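Local coordinates for protein putative aspartate aminotransferase (Thermus thermophilus, PDB 1IUG) that probably transfers amino groups between amino acids and 2-oxo acids, with pyridoxal 5'-phosphate as its cofactor, in the manner of class-V aminotransferases, at residues 34-39 with 234-239; 65-70 with 124-129. One frame throughout, in Å; residues are numbered along the deposited sequence.

Both contacts are apolar, and both serve the same seven-stranded sheet without touching each other. Interaction 1 packs two helices, 30-47 and 233-246, against each other near the 52-57 end of that sheet; its centre is about 19 Å from the centre of the chain, and it runs from a buried side to a partly exposed one. Interaction 2 sets helix 60-71 directly on inner strand 124-128, has its centre about 13 Å away, and is buried at every touching residue. The first relies on valine, phenylalanine, leucine and alanine meeting at several points, the second on one leucine reaching two helix residues. Their nearest atoms are about 14 Å apart.

Interaction 1: residues 34-39 with 234-239; sequences EVFLKA and NLVLAV
Val236 meets Phe36 and Ala39 while its neighbour Leu237 meets Val35, and the two groups together form a helix-helix packing at the edge of the large-domain core of this class-V aminotransferase. The axes of segments 34-39 and 234-239 approach to 9.2 Å and cross at 48°, both running in broadly the same direction. The inner side is the tightly enclosed one. Val236 CG1, set anti to the backbone N (chi1 174°), reaches the methyl of Ala39, CG1 to CB 3.8 Å, and also approaches Phe36 CD1 at 4.0 Å. Its other methyl, CG2, stands 4.1 Å from CE1 of Phe36, so the two methyls follow the CD1-CE1 bond of the ring, which they meet obliquely. Alanine suits this place because its one methyl fills the space next to Val236 CG1, and phenylalanine because its ring extends inward: both rest on Ile55 of strand 52-57, and Val236 rests in turn on Leu193 of strand 193-198. The contact is modest, 241 Å² over both sides, and purely apolar. The outer side is more open, for Val35 and Leu237 are only partly covered by protein. The CB of Leu237 points away from the partner helix, yet the CD2 branch returns to Val35. The two side chains cross at about a right angle, with Leu237 CD2 3.6 Å from Val35 CG1 and 4.0 Å from Val35 CG2.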
ATOM      1  N   GLU A  34      -2.014  -8.384  18.405  1.00 36.46           N
ATOM      2  CA  GLU A  34      -3.248  -8.022  19.090  1.00 36.89           C
ATOM      3  C   GLU A  34      -3.934  -6.807  18.498  1.00 34.25           C
ATOM      4  O   GLU A  34      -5.151  -6.808  18.349  1.00 34.93           O
ATOM      5  CB  GLU A  34      -3.005  -7.856  20.593  1.00 39.26           C
ATOM      6  CG  GLU A  34      -2.722  -9.191  21.279  1.00 44.17           C
ATOM      7  CD  GLU A  34      -2.404  -9.073  22.762  1.00 47.15           C
ATOM      8  OE1 GLU A  34      -1.737  -9.992  23.290  1.00 47.89           O
ATOM      9  OE2 GLU A  34      -2.824  -8.081  23.401  1.00 49.39           O
ATOM     10  N   VAL A  35      -3.156  -5.791  18.128  1.00 32.75           N
ATOM     11  CA  VAL A  35      -3.723  -4.590  17.515  1.00 30.43           C
ATOM     12  C   VAL A  35      -4.315  -4.966  16.159  1.00 27.96           C
ATOM     13  O   VAL A  35      -5.421  -4.552  15.821  1.00 28.24           O
ATOM     14  CB  VAL A  35      -2.665  -3.476  17.320  1.00 30.78           C
ATOM     15  CG1 VAL A  35      -3.260  -2.315  16.544  1.00 31.39           C
ATOM     16  CG2 VAL A  35      -2.181  -2.980  18.664  1.00 33.07           C
ATOM     17  N   PHE A  36      -3.585  -5.787  15.408  1.00 28.11           N
ATOM     18  CA  PHE A  36      -4.034  -6.232  14.093  1.00 27.59           C
ATOM     19  C   PHE A  36      -5.334  -7.021  14.235  1.00 26.24           C
ATOM     20  O   PHE A  36      -6.304  -6.752  13.532  1.00 26.62           O
ATOM     21  CB  PHE A  36      -2.957  -7.090  13.424  1.00 25.86           C
ATOM     22  CG  PHE A  36      -3.065  -7.132  11.933  1.00 28.54           C
ATOM     23  CD1 PHE A  36      -2.534  -6.102  11.157  1.00 28.02           C
ATOM     24  CD2 PHE A  36      -3.699  -8.198  11.294  1.00 27.80           C
ATOM     25  CE1 PHE A  36      -2.631  -6.130   9.766  1.00 28.99           C
ATOM     26  CE2 PHE A  36      -3.801  -8.236   9.906  1.00 28.85           C
ATOM     27  CZ  PHE A  36      -3.264  -7.198   9.137  1.00 28.48           C
ATOM     28  N   LEU A  37      -5.348  -7.982  15.155  1.00 26.28           N
ATOM     29  CA  LEU A  37      -6.542  -8.788  15.414  1.00 27.76           C
ATOM     30  C   LEU A  37      -7.689  -7.903  15.894  1.00 27.85           C
ATOM     31  O   LEU A  37      -8.850  -8.142  15.565  1.00 29.15           O
ATOM     32  CB  LEU A  37      -6.253  -9.858  16.468  1.00 27.02           C
ATOM     33  CG  LEU A  37      -5.631 -11.152  15.952  1.00 29.73           C
ATOM     34  CD1 LEU A  37      -5.234 -12.037  17.123  1.00 30.28           C
ATOM     35  CD2 LEU A  37      -6.619 -11.870  15.043  1.00 29.45           C
ATOM     36  N   LYS A  38      -7.348  -6.882  16.674  1.00 27.95           N
ATOM     37  CA  LYS A  38      -8.322  -5.932  17.197  1.00 29.58           C
ATOM     38  C   LYS A  38      -8.982  -5.222  16.009  1.00 27.71           C
ATOM     39  O   LYS A  38     -10.204  -5.133  15.924  1.00 27.05           O
ATOM     40  CB  LYS A  38      -7.610  -4.907  18.083  1.00 33.01           C
ATOM     41  CG  LYS A  38      -8.348  -4.489  19.350  1.00 40.05           C
ATOM     42  CD  LYS A  38      -9.697  -3.857  19.057  1.00 46.50           C
ATOM     43  CE  LYS A  38     -10.438  -3.430  20.330  1.00 50.80           C
ATOM     44  NZ  LYS A  38      -9.695  -3.711  21.597  1.00 55.31           N
ATOM     45  N   ALA A  39      -8.161  -4.730  15.085  1.00 27.09           N
ATOM     46  CA  ALA A  39      -8.670  -4.037  13.903  1.00 25.06           C
ATOM     47  C   ALA A  39      -9.543  -4.967  13.064  1.00 23.04           C
ATOM     48  O   ALA A  39     -10.608  -4.564  12.609  1.00 23.46           O
ATOM     49  CB  ALA A  39      -7.517  -3.486  13.074  1.00 23.21           C
ATOM     50  N   ASN A 234       1.281   1.162  11.310  1.00 28.99           N
ATOM     51  CA  ASN A 234       1.022   2.488  11.880  1.00 29.54           C
ATOM     52  C   ASN A 234      -0.404   2.926  11.536  1.00 28.46           C
ATOM     53  O   ASN A 234      -1.119   3.476  12.377  1.00 26.53           O
ATOM     54  CB  ASN A 234       2.016   3.517  11.322  1.00 32.53           C
ATOM     55  CG  ASN A 234       3.465   3.078  11.474  1.00 34.54           C
ATOM     56  OD1 ASN A 234       3.881   2.061  10.913  1.00 35.49           O
ATOM     57  ND2 ASN A 234       4.241   3.849  12.227  1.00 33.87           N
ATOM     58  N   LEU A 235      -0.792   2.704  10.282  1.00 28.07           N
ATOM     59  CA  LEU A 235      -2.127   3.050   9.806  1.00 26.90           C
ATOM     60  C   LEU A 235      -3.173   2.132  10.439  1.00 25.09           C
ATOM     61  O   LEU A 235      -4.284   2.562  10.729  1.00 27.77           O
ATOM     62  CB  LEU A 235      -2.192   2.948   8.282  1.00 27.42           C
ATOM     63  CG  LEU A 235      -1.255   3.841   7.468  1.00 30.31           C
ATOM     64  CD1 LEU A 235      -1.534   3.641   5.991  1.00 29.93           C
ATOM     65  CD2 LEU A 235      -1.456   5.295   7.833  1.00 30.26           C
ATOM     66  N   VAL A 236      -2.815   0.865  10.641  1.00 24.54           N
ATOM     67  CA  VAL A 236      -3.715  -0.101  11.258  1.00 24.36           C
ATOM     68  C   VAL A 236      -4.075   0.381  12.664  1.00 26.22           C
ATOM     69  O   VAL A 236      -5.231   0.275  13.084  1.00 26.00           O
ATOM     70  CB  VAL A 236      -3.082  -1.522  11.309  1.00 24.29           C
ATOM     71  CG1 VAL A 236      -3.970  -2.480  12.091  1.00 23.94           C
ATOM     72  CG2 VAL A 236      -2.885  -2.052   9.898  1.00 22.89           C
ATOM     73  N   LEU A 237      -3.091   0.946  13.365  1.00 27.63           N
ATOM     74  CA  LEU A 237      -3.295   1.486  14.711  1.00 29.46           C
ATOM     75  C   LEU A 237      -4.321   2.609  14.663  1.00 27.77           C
ATOM     76  O   LEU A 237      -5.211   2.688  15.515  1.00 27.02           O
ATOM     77  CB  LEU A 237      -1.986   2.035  15.281  1.00 32.13           C
ATOM     78  CG  LEU A 237      -1.137   1.086  16.124  1.00 38.48           C
ATOM     79  CD1 LEU A 237       0.259   1.672  16.318  1.00 39.03           C
ATOM     80  CD2 LEU A 237      -1.827   0.847  17.464  1.00 38.83           C
ATOM     81  N   ALA A 238      -4.169   3.481  13.666  1.00 24.88           N
ATOM     82  CA  ALA A 238      -5.073   4.610  13.463  1.00 25.96           C
ATOM     83  C   ALA A 238      -6.504   4.128  13.181  1.00 25.14           C
ATOM     84  O   ALA A 238      -7.469   4.686  13.701  1.00 25.45           O
ATOM     85  CB  ALA A 238      -4.565   5.490  12.318  1.00 24.21           C
ATOM     86  N   VAL A 239      -6.628   3.088  12.360  1.00 25.13           N
ATOM     87  CA  VAL A 239      -7.932   2.519  12.026  1.00 24.79           C
ATOM     88  C   VAL A 239      -8.602   1.952  13.282  1.00 25.26           C
ATOM     89  O   VAL A 239      -9.784   2.199  13.526  1.00 24.91           O
ATOM     90  CB  VAL A 239      -7.804   1.402  10.948  1.00 25.18           C
ATOM     91  CG1 VAL A 239      -9.118   0.629  10.813  1.00 23.81           C
ATOM     92  CG2 VAL A 239      -7.419   2.017   9.602  1.00 23.37           C
TER

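Interaction 2: residues 65-70 with 124-129; sequences EALVKN and GLLLVH
On the seven-stranded mixed sheet of the large domain, Leu126 of strand 124-128 is the residue that meets helix 60-71, through Val68 and Leu67. The CB of Leu126 points at the helix; with CG beside the backbone N and anti to the carbonyl carbon (chi1 -62°), the fork at CG faces the helix, CD1 going to Val68 and CD2 to Leu67. CD1 lies 4.0 Å from Val68 CG2, the side chains crossing at about a right angle, while CD2 is a looser 4.4 Å from Leu67 CD2. Leucine suits the strand position because its fork spans the gap to the helix, and the branched valine offers a compact methyl surface. Phe90 of helix 85-96 touches both Val68 and Leu126 and closes the cluster, whereas Leu125 and Leu127 pack on helix 140-150 across the sheet. The far side of helix 60-71 is polar although buried. Lys69 NZ forms a salt bridge with Glu65 OE2 at 2.9 Å, one helical turn back, and a second with Glu96, which probably helps to stabilise the lysine's charge. Asn70 ND2 donates to Ala66 O at 2.8 Å, approaching a lone pair in the carbonyl plane, and the same oxygen also accepts from Asn70 N. A strand with leucines on both faces, in a sheet with helices packed on each side, is the alpha/beta/alpha arrangement typical of the large domain in fold-type I pyridoxal-phosphate enzymes.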
ATOM      1  N   GLU A  65      -9.546  -4.790  -6.929  1.00 23.68           N
ATOM      2  CA  GLU A  65      -8.907  -5.765  -7.806  1.00 24.03           C
ATOM      3  C   GLU A  65      -8.780  -7.126  -7.135  1.00 24.33           C
ATOM      4  O   GLU A  65      -9.001  -8.155  -7.773  1.00 25.15           O
ATOM      5  CB  GLU A  65      -7.517  -5.281  -8.237  1.00 23.98           C
ATOM      6  CG  GLU A  65      -6.778  -6.271  -9.145  1.00 24.28           C
ATOM      7  CD  GLU A  65      -5.494  -5.710  -9.731  1.00 23.71           C
ATOM      8  OE1 GLU A  65      -5.368  -4.475  -9.847  1.00 25.48           O
ATOM      9  OE2 GLU A  65      -4.612  -6.509 -10.093  1.00 24.94           O
ATOM     10  N   ALA A  66      -8.418  -7.130  -5.854  1.00 23.00           N
ATOM     11  CA  ALA A  66      -8.258  -8.374  -5.107  1.00 23.58           C
ATOM     12  C   ALA A  66      -9.585  -9.108  -4.956  1.00 24.64           C
ATOM     13  O   ALA A  66      -9.627 -10.339  -4.990  1.00 25.18           O
ATOM     14  CB  ALA A  66      -7.658  -8.097  -3.745  1.00 23.87           C
ATOM     15  N   LEU A  67     -10.658  -8.344  -4.768  1.00 25.47           N
ATOM     16  CA  LEU A  67     -11.996  -8.904  -4.619  1.00 25.46           C
ATOM     17  C   LEU A  67     -12.384  -9.635  -5.899  1.00 26.15           C
ATOM     18  O   LEU A  67     -12.796 -10.794  -5.857  1.00 26.30           O
ATOM     19  CB  LEU A  67     -13.006  -7.786  -4.328  1.00 22.68           C
ATOM     20  CG  LEU A  67     -14.488  -8.112  -4.074  1.00 24.92           C
ATOM     21  CD1 LEU A  67     -15.115  -6.954  -3.325  1.00 23.86           C
ATOM     22  CD2 LEU A  67     -15.257  -8.375  -5.375  1.00 22.97           C
ATOM     23  N   VAL A  68     -12.233  -8.945  -7.030  1.00 27.37           N
ATOM     24  CA  VAL A  68     -12.576  -9.486  -8.344  1.00 29.26           C
ATOM     25  C   VAL A  68     -11.746 -10.712  -8.729  1.00 29.43           C
ATOM     26  O   VAL A  68     -12.297 -11.734  -9.143  1.00 28.22           O
ATOM     27  CB  VAL A  68     -12.445  -8.394  -9.438  1.00 29.63           C
ATOM     28  CG1 VAL A  68     -12.678  -8.982 -10.830  1.00 29.95           C
ATOM     29  CG2 VAL A  68     -13.436  -7.272  -9.172  1.00 27.57           C
ATOM     30  N   LYS A  69     -10.428 -10.597  -8.575  1.00 29.17           N
ATOM     31  CA  LYS A  69      -9.480 -11.668  -8.896  1.00 29.41           C
ATOM     32  C   LYS A  69      -9.695 -12.948  -8.090  1.00 28.71           C
ATOM     33  O   LYS A  69      -9.565 -14.049  -8.616  1.00 27.98           O
ATOM     34  CB  LYS A  69      -8.041 -11.210  -8.615  1.00 32.20           C
ATOM     35  CG  LYS A  69      -7.410 -10.234  -9.596  1.00 34.42           C
ATOM     36  CD  LYS A  69      -7.339 -10.806 -10.985  1.00 38.15           C
ATOM     37  CE  LYS A  69      -6.681  -9.851 -11.970  1.00 42.26           C
ATOM     38  NZ  LYS A  69      -6.243  -8.573 -11.353  1.00 45.12           N
ATOM     39  N   ASN A  70      -9.975 -12.795  -6.803  1.00 26.77           N
ATOM     40  CA  ASN A  70     -10.140 -13.942  -5.925  1.00 27.56           C
ATOM     41  C   ASN A  70     -11.516 -14.590  -5.841  1.00 27.93           C
ATOM     42  O   ASN A  70     -11.678 -15.589  -5.142  1.00 26.54           O
ATOM     43  CB  ASN A  70      -9.632 -13.594  -4.523  1.00 27.23           C
ATOM     44  CG  ASN A  70      -8.126 -13.416  -4.478  1.00 26.69           C
ATOM     45  OD1 ASN A  70      -7.402 -14.311  -4.054  1.00 25.99           O
ATOM     46  ND2 ASN A  70      -7.651 -12.260  -4.921  1.00 27.22           N
ATOM     47  N   GLY A 124     -21.650 -13.345 -11.673  1.00 31.67           N
ATOM     48  CA  GLY A 124     -21.568 -12.275 -10.698  1.00 31.13           C
ATOM     49  C   GLY A 124     -22.043 -10.900 -11.136  1.00 30.58           C
ATOM     50  O   GLY A 124     -22.252 -10.637 -12.319  1.00 30.01           O
ATOM     51  N   LEU A 125     -22.242 -10.040 -10.139  1.00 30.51           N
ATOM     52  CA  LEU A 125     -22.673  -8.656 -10.319  1.00 29.01           C
ATOM     53  C   LEU A 125     -21.747  -7.783  -9.467  1.00 28.99           C
ATOM     54  O   LEU A 125     -21.455  -8.112  -8.308  1.00 28.34           O
ATOM     55  CB  LEU A 125     -24.118  -8.475  -9.844  1.00 28.57           C
ATOM     56  CG  LEU A 125     -24.651  -7.039  -9.778  1.00 29.03           C
ATOM     57  CD1 LEU A 125     -24.750  -6.435 -11.171  1.00 29.21           C
ATOM     58  CD2 LEU A 125     -26.007  -7.015  -9.097  1.00 29.21           C
ATOM     59  N   LEU A 126     -21.236  -6.710 -10.061  1.00 27.01           N
ATOM     60  CA  LEU A 126     -20.353  -5.800  -9.342  1.00 27.14           C
ATOM     61  C   LEU A 126     -21.053  -4.463  -9.247  1.00 26.01           C
ATOM     62  O   LEU A 126     -21.472  -3.898 -10.261  1.00 27.42           O
ATOM     63  CB  LEU A 126     -19.010  -5.659 -10.062  1.00 27.19           C
ATOM     64  CG  LEU A 126     -18.173  -6.930 -10.198  1.00 29.57           C
ATOM     65  CD1 LEU A 126     -16.900  -6.621 -10.988  1.00 26.88           C
ATOM     66  CD2 LEU A 126     -17.841  -7.492  -8.818  1.00 28.65           C
ATOM     67  N   LEU A 127     -21.192  -3.960  -8.027  1.00 25.90           N
ATOM     68  CA  LEU A 127     -21.877  -2.695  -7.803  1.00 26.44           C
ATOM     69  C   LEU A 127     -21.087  -1.715  -6.953  1.00 25.34           C
ATOM     70  O   LEU A 127     -20.313  -2.111  -6.086  1.00 23.58           O
ATOM     71  CB  LEU A 127     -23.220  -2.954  -7.111  1.00 27.04           C
ATOM     72  CG  LEU A 127     -24.286  -3.777  -7.833  1.00 27.76           C
ATOM     73  CD1 LEU A 127     -25.334  -4.243  -6.824  1.00 28.38           C
ATOM     74  CD2 LEU A 127     -24.921  -2.959  -8.948  1.00 24.34           C
ATOM     75  N   VAL A 128     -21.289  -0.430  -7.221  1.00 25.73           N
ATOM     76  CA  VAL A 128     -20.658   0.630  -6.450  1.00 25.71           C
ATOM     77  C   VAL A 128     -21.785   1.208  -5.593  1.00 25.39           C
ATOM     78  O   VAL A 128     -22.757   1.763  -6.115  1.00 25.61           O
ATOM     79  CB  VAL A 128     -20.035   1.720  -7.356  1.00 24.42           C
ATOM     80  CG1 VAL A 128     -19.537   2.884  -6.515  1.00 22.72           C
ATOM     81  CG2 VAL A 128     -18.871   1.136  -8.135  1.00 21.31           C
ATOM     82  N   HIS A 129     -21.679   1.008  -4.283  1.00 23.83           N
ATOM     83  CA  HIS A 129     -22.686   1.471  -3.335  1.00 24.14           C
ATOM     84  C   HIS A 129     -22.846   2.991  -3.378  1.00 23.85           C
ATOM     85  O   HIS A 129     -23.940   3.508  -3.620  1.00 23.65           O
ATOM     86  CB  HIS A 129     -22.325   1.003  -1.924  1.00 23.36           C
ATOM     87  CG  HIS A 129     -23.458   1.088  -0.951  1.00 24.33           C
ATOM     88  ND1 HIS A 129     -24.720   1.507  -1.315  1.00 25.33           N
ATOM     89  CD2 HIS A 129     -23.522   0.803   0.369  1.00 23.49           C
ATOM     90  CE1 HIS A 129     -25.511   1.478  -0.259  1.00 24.99           C
ATOM     91  NE2 HIS A 129     -24.809   1.055   0.776  1.00 25.89           N
TER